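Local structure of putative TIM-barrel metal-dependent hydrolase (Mycobacterium avium subsp. paratuberculosis S397, 4DZI) at residues C[29-32]-C[33-36]; C[234-237]-C[238-241]; C[104-107]-C[108-112]; C[122-125]-C[126-130]; C[339-342]-C[343-347]. The protein is a putative TIM-barrel amidohydrolase that probably catalyses metal-dependent hydrolysis at a two-metal site, occupied in this crystal by cadmium ions. All blocks are in the same frame, centred on the assembly; numbering follows the deposited sequence.

Interaction 1. Residues C[29-32]-C[33-36]; sequences KKFK and RRGV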
loop_
_atom_site.group_PDB
_atom_site.type_symbol
_atom_site.label_atom_id
_atom_site.label_comp_id
_atom_site.label_asym_id
_atom_site.label_seq_id
_atom_site.Cartn_x
_atom_site.Cartn_y
_atom_site.Cartn_z
ATOM N N LYS C 29 26.871 28.796 4.335
ATOM C CA LYS C 29 26.405 29.388 5.593
ATOM C C LYS C 29 25.006 29.990 5.496
ATOM O O LYS C 29 24.359 30.194 6.508
ATOM C CB LYS C 29 27.391 30.420 6.130
ATOM C CG LYS C 29 28.162 31.158 5.054
ATOM C CD LYS C 29 27.715 32.601 4.907
ATOM C CE LYS C 29 28.796 33.414 4.214
ATOM N NZ LYS C 29 28.678 34.862 4.525
ATOM N N LYS C 30 24.548 30.234 4.276
ATOM C CA LYS C 30 23.199 30.719 4.044
ATOM C C LYS C 30 22.184 29.752 4.647
ATOM O O LYS C 30 21.095 30.151 5.052
ATOM C CB LYS C 30 22.935 30.869 2.551
ATOM C CG LYS C 30 21.497 31.268 2.251
ATOM C CD LYS C 30 21.233 31.426 0.760
ATOM C CE LYS C 30 19.828 31.963 0.523
ATOM N NZ LYS C 30 19.441 31.924 -0.915
ATOM N N PHE C 31 22.544 28.477 4.685
ATOM C CA PHE C 31 21.628 27.427 5.156
ATOM C C PHE C 31 21.961 26.857 6.527
ATOM O O PHE C 31 21.509 25.772 6.907
ATOM C CB PHE C 31 21.588 26.321 4.102
ATOM C CG PHE C 31 21.158 26.832 2.755
ATOM C CD1 PHE C 31 19.825 27.083 2.487
ATOM C CD2 PHE C 31 22.092 27.137 1.780
ATOM C CE1 PHE C 31 19.417 27.580 1.258
ATOM C CE2 PHE C 31 21.698 27.637 0.553
ATOM C CZ PHE C 31 20.358 27.864 0.286
ATOM N N LYS C 32 22.687 27.626 7.327
ATOM C CA LYS C 32 23.195 27.116 8.584
ATOM C C LYS C 32 22.041 26.759 9.532
ATOM O O LYS C 32 22.169 25.863 10.345
ATOM C CB LYS C 32 24.136 28.157 9.211
ATOM C CG LYS C 32 24.745 27.806 10.550
ATOM C CD LYS C 32 25.412 29.075 11.097
ATOM C CE LYS C 32 26.547 28.788 12.067
ATOM N NZ LYS C 32 26.117 27.894 13.173
ATOM N N ARG C 33 20.920 27.462 9.418
ATOM C CA ARG C 33 19.758 27.156 10.250
ATOM C C ARG C 33 18.715 26.413 9.434
ATOM O O ARG C 33 17.992 25.553 9.957
ATOM C CB ARG C 33 19.139 28.440 10.825
ATOM C CG ARG C 33 20.153 29.340 11.536
ATOM C CD ARG C 33 20.990 28.605 12.578
ATOM N NE ARG C 33 21.911 29.605 13.159
ATOM C CZ ARG C 33 22.783 29.388 14.142
ATOM N NH1 ARG C 33 22.899 28.198 14.735
ATOM N NH2 ARG C 33 23.543 30.399 14.545
ATOM N N ARG C 34 18.619 26.744 8.153
ATOM C CA ARG C 34 17.653 26.087 7.295
ATOM C C ARG C 34 17.906 24.590 7.096
ATOM O O ARG C 34 16.965 23.821 6.858
ATOM C CB ARG C 34 17.513 26.782 5.953
ATOM C CG ARG C 34 16.713 28.077 6.066
ATOM C CD ARG C 34 16.943 28.975 4.861
ATOM N NE ARG C 34 16.334 28.435 3.662
ATOM C CZ ARG C 34 16.286 29.085 2.500
ATOM N NH1 ARG C 34 16.805 30.307 2.393
ATOM N NH2 ARG C 34 15.728 28.525 1.445
ATOM N N GLY C 35 19.180 24.205 7.166
ATOM C CA GLY C 35 19.600 22.812 6.977
ATOM C C GLY C 35 19.650 22.053 8.286
ATOM O O GLY C 35 18.862 22.290 9.191
ATOM N N VAL C 36 20.637 21.180 8.408
ATOM C CA VAL C 36 20.854 20.403 9.580
ATOM C C VAL C 36 21.714 21.138 10.611
ATOM O O VAL C 36 22.776 21.681 10.262
ATOM C CB VAL C 36 21.591 19.093 9.210
ATOM C CG1 VAL C 36 21.881 18.285 10.467
ATOM C CG2 VAL C 36 20.788 18.303 8.187
HETATM O O HOH W 1 19.847 29.339 7.430
HETATM O O HOH W 2 18.492 32.063 4.198
HETATM O O HOH W 3 24.037 23.968 10.368
#
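Phe-31 and Arg-34 make the tight side of this turn. The aromatic ring presents CE1 to one face of the guanidinium, 3.7 Å from Arg-34 CZ and over the centre of the group, with the two planes 68° apart. Arg-34 bends at CG-CD (chi3 70°) to bring its flat end there, and salt bridges from NE to Asp-135 and from NH2 to Glu-137 fix its rotation. In the backbone, Phe-31 O accepts a 2.8 Å hydrogen bond from Gly-35 N, closing a five-residue alpha-turn. Glycine suits this spot, since a side chain would start hard against that same carbonyl.

The opposite character prevails at Lys-32 and Arg-33. Their exposed chains run side by side in one direction, and Lys-32 NZ lies over a guanidinium face, 3.6 Å from Arg-33 NH1. Such like charges are probably tolerated because solvent screens them and NH1 also bonds Gln-37. Water joins the looser backbone: one molecule links Lys-30 O to Arg-33 N, another links Lys-32 O to Val-36 O. The arrangement is that of a hydrated alpha-turn leading into strand 36-40, held to helix 136-153 by Phe-31, which packs on Ala-138 and Ala-141.

Interaction 2. Residues C[234-237]-C[238-241]; sequences SGYL and HIAA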
loop_
_atom_site.group_PDB
_atom_site.type_symbol
_atom_site.label_atom_id
_atom_site.label_comp_id
_atom_site.label_asym_id
_atom_site.label_seq_id
_atom_site.Cartn_x
_atom_site.Cartn_y
_atom_site.Cartn_z
ATOM N N SER C 234 10.498 8.092 3.661
ATOM C CA SER C 234 9.852 8.464 2.424
ATOM C C SER C 234 8.522 9.179 2.679
ATOM O O SER C 234 7.782 9.432 1.730
ATOM C CB SER C 234 9.594 7.205 1.585
ATOM O OG SER C 234 10.819 6.680 1.039
ATOM N N GLY C 235 8.289 9.522 3.933
ATOM C CA GLY C 235 7.061 10.247 4.320
ATOM C C GLY C 235 5.856 9.341 4.432
ATOM O O GLY C 235 4.719 9.854 4.531
ATOM N N TYR C 236 6.058 8.016 4.414
ATOM C CA TYR C 236 4.897 7.077 4.459
ATOM C C TYR C 236 4.175 6.951 5.786
ATOM O O TYR C 236 3.088 6.381 5.874
ATOM C CB TYR C 236 5.233 5.705 3.834
ATOM C CG TYR C 236 5.004 5.700 2.342
ATOM C CD1 TYR C 236 5.747 6.518 1.487
ATOM C CD2 TYR C 236 4.017 4.893 1.787
ATOM C CE1 TYR C 236 5.512 6.514 0.127
ATOM C CE2 TYR C 236 3.773 4.870 0.435
ATOM C CZ TYR C 236 4.516 5.678 -0.397
ATOM O OH TYR C 236 4.260 5.694 -1.737
ATOM N N LEU C 237 4.756 7.497 6.838
ATOM C CA LEU C 237 3.980 7.563 8.074
ATOM C C LEU C 237 2.675 8.354 7.894
ATOM O O LEU C 237 1.833 8.284 8.771
ATOM C CB LEU C 237 4.811 8.106 9.228
ATOM C CG LEU C 237 5.834 7.091 9.735
ATOM C CD1 LEU C 237 6.764 7.725 10.762
ATOM C CD2 LEU C 237 5.159 5.860 10.315
ATOM N N HIS C 238 2.501 9.089 6.786
ATOM C CA HIS C 238 1.195 9.776 6.543
ATOM C C HIS C 238 0.003 8.828 6.447
ATOM O O HIS C 238 -1.124 9.201 6.789
ATOM C CB HIS C 238 1.237 10.771 5.372
ATOM C CG HIS C 238 1.252 10.133 3.989
ATOM N ND1 HIS C 238 0.136 9.987 3.242
ATOM C CD2 HIS C 238 2.310 9.642 3.212
ATOM C CE1 HIS C 238 0.457 9.413 2.057
ATOM N NE2 HIS C 238 1.787 9.202 2.042
ATOM N N ILE C 239 0.238 7.593 6.021
ATOM C CA ILE C 239 -0.822 6.580 6.011
ATOM C C ILE C 239 -1.256 6.207 7.429
ATOM O O ILE C 239 -2.450 6.235 7.766
ATOM C CB ILE C 239 -0.409 5.300 5.245
ATOM C CG1 ILE C 239 -0.058 5.631 3.786
ATOM C CG2 ILE C 239 -1.548 4.275 5.302
ATOM C CD1 ILE C 239 0.111 4.407 2.910
ATOM N N ALA C 240 -0.298 5.848 8.273
ATOM C CA ALA C 240 -0.632 5.594 9.674
ATOM C C ALA C 240 -1.332 6.821 10.265
ATOM O O ALA C 240 -2.254 6.683 11.077
ATOM C CB ALA C 240 0.611 5.227 10.480
ATOM N N ALA C 241 -0.923 8.012 9.828
ATOM C CA ALA C 241 -1.513 9.254 10.327
ATOM C C ALA C 241 -3.002 9.353 9.986
ATOM O O ALA C 241 -3.820 9.750 10.822
ATOM C CB ALA C 241 -0.777 10.453 9.762
HETATM O O HOH W 4 2.103 4.262 7.819
#
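Tyr-236 O is gripped twice at the start of helix 237-242. Ile-239 N donates to it over 3.1 Å, from well above the carbonyl plane (50° out of it), in a bond that spans three residues. A water 3.0 Å from Tyr-236 O adds a second bond and accepts in turn from Ala-240 N at 2.9 Å, so it carries the backbone connection one residue further. Regular helical bonding then takes over, with Ala-241 N reaching Leu-237 O at 3.0 Å.

Tyr-236 and Ile-239 lie alongside each other and point the same way, CD2 of the ring 4.1 Å from Ile-239 CD1. The His-238 ring, which leaves CB between the backbone N and the carbonyl carbon (chi1 75°), approaches the face of Tyr-236 edge-on, with planes at 58° and centroids 5.7 Å apart, though its exact position is less sure. Gly-235 fits the bend before the helix because its phi is positive. Small Ala-240 and Ala-241 let their methyls rest near Leu-237 O.

Tyr-236 OH is held by Asp-270 and by Trp-243 of the second subunit, whose His-238 also meets the His-238 ring described here. In the fold, the turn follows strand 227-230, which ends in the metal ligand His-230, and packs against helices 257-263 and 266-277 at the dimer interface.

Interaction 3. Residues C[104-107]-C[108-112]; sequences DARI and AVMDE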
loop_
_atom_site.group_PDB
_atom_site.type_symbol
_atom_site.label_atom_id
_atom_site.label_comp_id
_atom_site.label_asym_id
_atom_site.label_seq_id
_atom_site.Cartn_x
_atom_site.Cartn_y
_atom_site.Cartn_z
ATOM N N ASP C 104 40.204 3.628 5.835
ATOM C CA ASP C 104 41.265 2.635 5.945
ATOM C C ASP C 104 40.887 1.479 6.852
ATOM O O ASP C 104 41.156 0.329 6.535
ATOM C CB ASP C 104 42.559 3.258 6.505
ATOM C CG ASP C 104 43.206 4.230 5.561
ATOM O OD1 ASP C 104 42.842 4.270 4.367
ATOM O OD2 ASP C 104 44.109 4.960 6.031
ATOM N N ALA C 105 40.288 1.780 8.003
ATOM C CA ALA C 105 39.856 0.713 8.890
ATOM C C ALA C 105 38.809 -0.173 8.208
ATOM O O ALA C 105 38.790 -1.398 8.421
ATOM C CB ALA C 105 39.300 1.271 10.200
ATOM N N ARG C 106 37.924 0.456 7.432
ATOM C CA ARG C 106 36.865 -0.302 6.733
ATOM C C ARG C 106 37.423 -1.281 5.700
ATOM O O ARG C 106 36.969 -2.436 5.630
ATOM C CB ARG C 106 35.846 0.644 6.074
ATOM C CG ARG C 106 34.618 -0.092 5.521
ATOM C CD ARG C 106 33.986 -0.985 6.578
ATOM N NE ARG C 106 32.630 -1.371 6.159
ATOM C CZ ARG C 106 31.542 -0.677 6.468
ATOM N NH1 ARG C 106 31.647 0.421 7.200
ATOM N NH2 ARG C 106 30.344 -1.070 6.018
ATOM N N ILE C 107 38.431 -0.836 4.943
ATOM C CA ILE C 107 39.049 -1.690 3.929
ATOM C C ILE C 107 39.658 -2.932 4.577
ATOM O O ILE C 107 39.551 -4.037 4.070
ATOM C CB ILE C 107 40.155 -0.944 3.140
ATOM C CG1 ILE C 107 39.551 0.208 2.344
ATOM C CG2 ILE C 107 40.908 -1.907 2.219
ATOM C CD1 ILE C 107 38.490 -0.252 1.383
ATOM N N ALA C 108 40.315 -2.745 5.718
ATOM C CA ALA C 108 40.892 -3.881 6.420
ATOM C C ALA C 108 39.841 -4.881 6.912
ATOM O O ALA C 108 40.070 -6.072 6.878
ATOM C CB ALA C 108 41.731 -3.384 7.592
ATOM N N VAL C 109 38.700 -4.382 7.373
ATOM C CA VAL C 109 37.587 -5.262 7.736
ATOM C C VAL C 109 36.990 -5.947 6.497
ATOM O O VAL C 109 36.648 -7.118 6.569
ATOM C CB VAL C 109 36.511 -4.468 8.537
ATOM C CG1 VAL C 109 35.199 -5.233 8.665
ATOM C CG2 VAL C 109 37.061 -4.188 9.930
ATOM N N MET C 110 36.882 -5.222 5.375
ATOM C CA MET C 110 36.431 -5.836 4.121
ATOM C C MET C 110 37.317 -7.016 3.735
ATOM O O MET C 110 36.834 -8.047 3.289
ATOM C CB MET C 110 36.358 -4.817 2.972
ATOM C CG MET C 110 35.193 -3.830 3.214
ATOM S SD MET C 110 35.262 -2.428 2.157
ATOM C CE MET C 110 35.238 -3.273 0.568
ATOM N N ASP C 111 38.628 -6.872 3.935
ATOM C CA ASP C 111 39.520 -7.998 3.654
ATOM C C ASP C 111 39.150 -9.239 4.486
ATOM O O ASP C 111 39.057 -10.354 3.944
ATOM C CB ASP C 111 40.991 -7.614 3.892
ATOM C CG ASP C 111 41.515 -6.555 2.930
ATOM O OD1 ASP C 111 40.968 -6.398 1.827
ATOM O OD2 ASP C 111 42.534 -5.885 3.258
ATOM N N GLU C 112 38.939 -9.063 5.800
ATOM C CA GLU C 112 38.523 -10.153 6.685
ATOM C C GLU C 112 37.192 -10.739 6.239
ATOM O O GLU C 112 36.963 -11.926 6.308
ATOM C CB GLU C 112 38.340 -9.613 8.116
ATOM C CG GLU C 112 39.617 -9.233 8.842
ATOM C CD GLU C 112 39.477 -8.033 9.779
ATOM O OE1 GLU C 112 38.455 -7.872 10.511
ATOM O OE2 GLU C 112 40.441 -7.243 9.781
#
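Helix 103-113 leads toward barrel strand 115-121, and Arg-106, Ile-107 and Met-110 form its inward-facing stripe. Met-110 N donates to Arg-106 O over 2.8 Å at 161°, one of four successive bonds that span four residues each; the last, from Asp-111 N to Ile-107 O, measures 3.0 Å.

Met-110 carries the side-chain contact. Its CG lies beside the backbone N (chi1 -70°) and the chain runs on nearly extended (chi2 167°), setting SD 4.0 Å from Ile-107 CD1 and 4.1 Å from Arg-106 CG. The arginine chain crosses it at about a right angle, while the isoleucine arrives obliquely. Methionine suits the place, because an unbranched, flexible thioether can touch both these neighbours and also reach Ile-115, Ala-118 and Ile-163 of the adjoining strands.

Only the aliphatic part of Arg-106 belongs to this packing. Its buried guanidinium is satisfied beyond the helix: NH2 bonds His-15 O and Asn-14 OD1, and NH1 bonds Glu-99 O. Since His-15 binds cadmium, Arg-106 is a second-shell residue that holds the backbone of a ligand, its side chain about 10 Å from the metal.

Elsewhere on the helix side chains lie against its own backbone. The Ala-108 methyl lies 3.6 Å from Ala-105 O, and Val-109 CG2 comes equally near to that oxygen, at 3.6 Å. Asp-111, exposed, turns OD1 to a salt bridge with Arg-162. The pattern is that of an amphipathic alpha helix laid against strands 115-121 and 163-165 of a TIM barrel.

Interaction 4. Residues C[122-125]-C[126-130]; sequences PTFG and CGVEE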
loop_
_atom_site.group_PDB
_atom_site.type_symbol
_atom_site.label_atom_id
_atom_site.label_comp_id
_atom_site.label_asym_id
_atom_site.label_seq_id
_atom_site.Cartn_x
_atom_site.Cartn_y
_atom_site.Cartn_z
ATOM N N PRO C 122 24.298 5.773 3.075
ATOM C CA PRO C 122 24.116 6.578 4.263
ATOM C C PRO C 122 23.230 5.910 5.305
ATOM O O PRO C 122 22.478 4.961 5.011
ATOM C CB PRO C 122 23.388 7.849 3.749
ATOM C CG PRO C 122 23.388 7.762 2.262
ATOM C CD PRO C 122 23.475 6.271 1.966
ATOM N N THR C 123 23.323 6.423 6.531
ATOM C CA THR C 123 22.427 6.022 7.604
ATOM C C THR C 123 21.562 7.235 7.961
ATOM O O THR C 123 20.389 7.312 7.566
ATOM C CB THR C 123 23.196 5.421 8.812
ATOM O OG1 THR C 123 23.923 4.263 8.346
ATOM C CG2 THR C 123 22.198 4.989 9.904
ATOM N N PHE C 124 22.143 8.201 8.662
ATOM C CA PHE C 124 21.449 9.478 8.904
ATOM C C PHE C 124 20.951 10.149 7.614
ATOM O O PHE C 124 19.878 10.729 7.599
ATOM C CB PHE C 124 22.406 10.415 9.663
ATOM C CG PHE C 124 21.844 11.785 9.955
ATOM C CD1 PHE C 124 20.947 11.988 10.995
ATOM C CD2 PHE C 124 22.238 12.876 9.190
ATOM C CE1 PHE C 124 20.434 13.251 11.258
ATOM C CE2 PHE C 124 21.745 14.151 9.467
ATOM C CZ PHE C 124 20.836 14.338 10.496
ATOM N N GLY C 125 21.722 10.105 6.527
ATOM C CA GLY C 125 21.387 10.868 5.351
ATOM C C GLY C 125 20.056 10.438 4.725
ATOM O O GLY C 125 19.453 11.217 3.984
ATOM N N CYS C 126 19.629 9.212 5.008
ATOM C CA CYS C 126 18.352 8.680 4.445
ATOM C C CYS C 126 17.100 9.284 5.104
ATOM O O CYS C 126 15.971 8.958 4.662
ATOM C CB CYS C 126 18.292 7.155 4.510
ATOM S SG CYS C 126 19.587 6.405 3.464
ATOM N N GLY C 127 17.264 10.127 6.123
ATOM C CA GLY C 127 16.115 10.844 6.727
ATOM C C GLY C 127 16.056 12.335 6.443
ATOM O O GLY C 127 15.074 12.986 6.813
ATOM N N VAL C 128 17.113 12.900 5.857
ATOM C CA VAL C 128 17.216 14.360 5.783
ATOM C C VAL C 128 16.236 14.961 4.776
ATOM O O VAL C 128 15.604 15.996 5.045
ATOM C CB VAL C 128 18.663 14.805 5.533
ATOM C CG1 VAL C 128 18.734 16.319 5.307
ATOM C CG2 VAL C 128 19.532 14.409 6.727
ATOM N N GLU C 129 16.092 14.335 3.615
ATOM C CA GLU C 129 15.258 14.934 2.580
ATOM C C GLU C 129 13.784 15.065 3.010
ATOM O O GLU C 129 13.141 16.066 2.663
ATOM C CB GLU C 129 15.350 14.165 1.286
ATOM C CG GLU C 129 16.733 14.246 0.684
ATOM C CD GLU C 129 16.906 13.192 -0.385
ATOM O OE1 GLU C 129 17.264 12.010 -0.081
ATOM O OE2 GLU C 129 16.665 13.565 -1.556
ATOM N N GLU C 130 13.245 14.098 3.750
ATOM C CA GLU C 130 11.841 14.261 4.175
ATOM C C GLU C 130 11.733 15.491 5.077
ATOM O O GLU C 130 10.757 16.267 4.975
ATOM C CB GLU C 130 11.341 13.000 4.891
ATOM C CG GLU C 130 9.934 13.128 5.432
ATOM C CD GLU C 130 8.865 13.131 4.377
ATOM O OE1 GLU C 130 9.162 12.981 3.167
ATOM O OE2 GLU C 130 7.679 13.299 4.790
HETATM O O HOH W 5 17.072 11.657 2.722
#
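Phe-124 and Val-128 make the closest side-chain contact of this turn, with ring atom CE2 3.5 Å from Val-128 CG2. With CG anti to the backbone N (chi1 179°), the ring reaches Val-128, and the two side chains cross at a slant. A second small apolar contact lies at the other flank, where Cys-126 SG rests 4.1 Å from Pro-122 CB. The small thiol fits beside the proline ring, its SG also 3.6 Å from Pro-122 O.

The backbone that brings these groups together rises through three bonds, each spanning three residues. Cys-126 N meets Thr-123 O at 3.3 Å, from 58° out of the carbonyl plane; Gly-127 N is directed at Phe-124 O over 3.1 Å in a much straighter bond; Val-128 N to Gly-125 O is weak. Glycine suits position 125, where a side chain would be crowded by Pro-122 CB. Its O also lies 2.7 Å from a water that accepts from Glu-129 N at 3.0 Å and touches Glu-129 OE1.

Further out, the carboxylate of Glu-18 accepts from three successive backbone N atoms, OE2 from Thr-123 and Gly-125 and OE1 from Phe-124, which fixes the start of the turn. Thr-123 OG1 bonds Tyr-16 O and the metal ligand His-359, its side chain about 7 Å from a cadmium ion, so the turn forms part of the second shell. It connects barrel strand 115-121 to helix 128-131, while Phe-124 and Val-128 pack on strand 36-40.

Interaction 5. Residues C[339-342]-C[343-347]; sequences LPEL and ARVIG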
loop_
_atom_site.group_PDB
_atom_site.type_symbol
_atom_site.label_atom_id
_atom_site.label_comp_id
_atom_site.label_asym_id
_atom_site.label_seq_id
_atom_site.Cartn_x
_atom_site.Cartn_y
_atom_site.Cartn_z
ATOM N N LEU C 339 13.761 -16.934 -2.666
ATOM C CA LEU C 339 14.704 -16.548 -3.728
ATOM C C LEU C 339 14.562 -17.340 -5.040
ATOM O O LEU C 339 14.627 -16.762 -6.129
ATOM C CB LEU C 339 16.149 -16.528 -3.198
ATOM C CG LEU C 339 16.316 -15.560 -2.015
ATOM C CD1 LEU C 339 17.750 -15.599 -1.504
ATOM C CD2 LEU C 339 15.915 -14.131 -2.367
ATOM N N PRO C 340 14.331 -18.660 -4.946
ATOM C CA PRO C 340 13.954 -19.423 -6.137
ATOM C C PRO C 340 12.748 -18.806 -6.841
ATOM O O PRO C 340 12.738 -18.655 -8.059
ATOM C CB PRO C 340 13.610 -20.809 -5.566
ATOM C CG PRO C 340 14.470 -20.916 -4.351
ATOM C CD PRO C 340 14.492 -19.525 -3.763
ATOM N N GLU C 341 11.722 -18.440 -6.090
ATOM C CA GLU C 341 10.552 -17.835 -6.720
ATOM C C GLU C 341 10.904 -16.494 -7.330
ATOM O O GLU C 341 10.488 -16.180 -8.433
ATOM C CB GLU C 341 9.402 -17.674 -5.710
ATOM C CG GLU C 341 8.220 -16.876 -6.237
ATOM C CD GLU C 341 7.415 -17.622 -7.295
ATOM O OE1 GLU C 341 7.488 -18.869 -7.330
ATOM O OE2 GLU C 341 6.702 -16.963 -8.090
ATOM N N LEU C 342 11.677 -15.679 -6.604
ATOM C CA LEU C 342 12.059 -14.383 -7.146
ATOM C C LEU C 342 12.778 -14.580 -8.482
ATOM O O LEU C 342 12.564 -13.825 -9.417
ATOM C CB LEU C 342 12.989 -13.624 -6.149
ATOM C CG LEU C 342 13.380 -12.190 -6.546
ATOM C CD1 LEU C 342 12.163 -11.290 -6.765
ATOM C CD2 LEU C 342 14.307 -11.585 -5.492
ATOM N N ALA C 343 13.658 -15.586 -8.561
ATOM C CA ALA C 343 14.444 -15.803 -9.798
ATOM C C ALA C 343 13.499 -16.167 -10.937
ATOM O O ALA C 343 13.655 -15.767 -12.106
ATOM C CB ALA C 343 15.473 -16.914 -9.584
ATOM N N ARG C 344 12.463 -16.905 -10.575
ATOM C CA ARG C 344 11.445 -17.250 -11.572
ATOM C C ARG C 344 10.767 -16.016 -12.134
ATOM O O ARG C 344 10.513 -15.922 -13.345
ATOM C CB ARG C 344 10.416 -18.191 -10.962
ATOM C CG ARG C 344 10.928 -19.625 -10.864
ATOM C CD ARG C 344 9.811 -20.650 -10.707
ATOM N NE ARG C 344 9.171 -20.560 -9.400
ATOM C CZ ARG C 344 9.612 -21.175 -8.306
ATOM N NH1 ARG C 344 10.702 -21.929 -8.356
ATOM N NH2 ARG C 344 8.964 -21.031 -7.161
ATOM N N VAL C 345 10.521 -15.049 -11.250
ATOM C CA VAL C 345 9.812 -13.827 -11.615
ATOM C C VAL C 345 10.645 -12.747 -12.301
ATOM O O VAL C 345 10.208 -12.177 -13.305
ATOM C CB VAL C 345 9.156 -13.245 -10.355
ATOM C CG1 VAL C 345 8.623 -11.850 -10.605
ATOM C CG2 VAL C 345 8.057 -14.181 -9.899
ATOM N N ILE C 346 11.824 -12.420 -11.748
ATOM C CA ILE C 346 12.604 -11.352 -12.342
ATOM C C ILE C 346 13.851 -11.812 -13.073
ATOM O O ILE C 346 14.457 -11.020 -13.797
ATOM C CB ILE C 346 13.004 -10.276 -11.303
ATOM C CG1 ILE C 346 13.963 -10.856 -10.266
ATOM C CG2 ILE C 346 11.766 -9.700 -10.628
ATOM C CD1 ILE C 346 14.575 -9.819 -9.327
ATOM N N GLY C 347 14.221 -13.081 -12.884
ATOM C CA GLY C 347 15.442 -13.637 -13.504
ATOM C C GLY C 347 16.566 -13.658 -12.481
ATOM O O GLY C 347 16.753 -12.683 -11.719
#
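The backbone from Leu-339 to Ile-346 is alpha-helical, loosening at Ile-346, its bonds running from Ala-343 N to Leu-339 O (2.9 Å) through to a nearly straight one from Ile-346 N to Leu-342 O (2.8 Å, 173°). On the outer side Glu-341 and Arg-344 form a salt bridge one turn apart. Glu-341 OE1 is met on its anti side by Arg-344 NH2 at 2.6 Å, and a weak bond from NE, 3.2 Å long, reaches the same oxygen. The guanidinium folds back (chi3 -70°) so that one face lies against Glu-341 CA and Pro-340 O, with its plane steeply inclined to the carboxylate.

The other carboxylate oxygen, Glu-341 OE2, lies 3.6 Å from Val-345 CG2, where the surface gives way to apolar packing. Leu-342 CD1 and Ile-346 CD1 touch at 3.8 Å in the buried stripe, and Val-345 and Ile-346 press on helix 298-312. Proline is at home in the first turn, where its missing N-H costs no helical bond. Gly-347 takes the positive phi with which the chain leaves the helix. Charge outside and branched aliphatics inside are the signature of a short amphipathic helix ended by glycine.

Overall arrangement
Interaction 4 is the buried one, its centre about 10 Å from the centre of the chain and beside the metal site; the other four are only partly buried. Interaction 1 touches it where Val-36 meets Phe-124 and Val-128, and interaction 2 touches it through Ser-234 and Gly-235 beside Glu-130. Interactions 3 and 4 do not touch, yet they flank the same strand, 115-121, and each reaches a metal ligand through a second-shell polar group, a buried arginine in one and a threonine in the other. Interaction 2 alone meets the second subunit. Helices characterise interactions 3 and 5, the latter with a salt bridge on its outer side; interaction 1 is a turn and interactions 2 and 4 are turns leading into helices, all three with bridging waters.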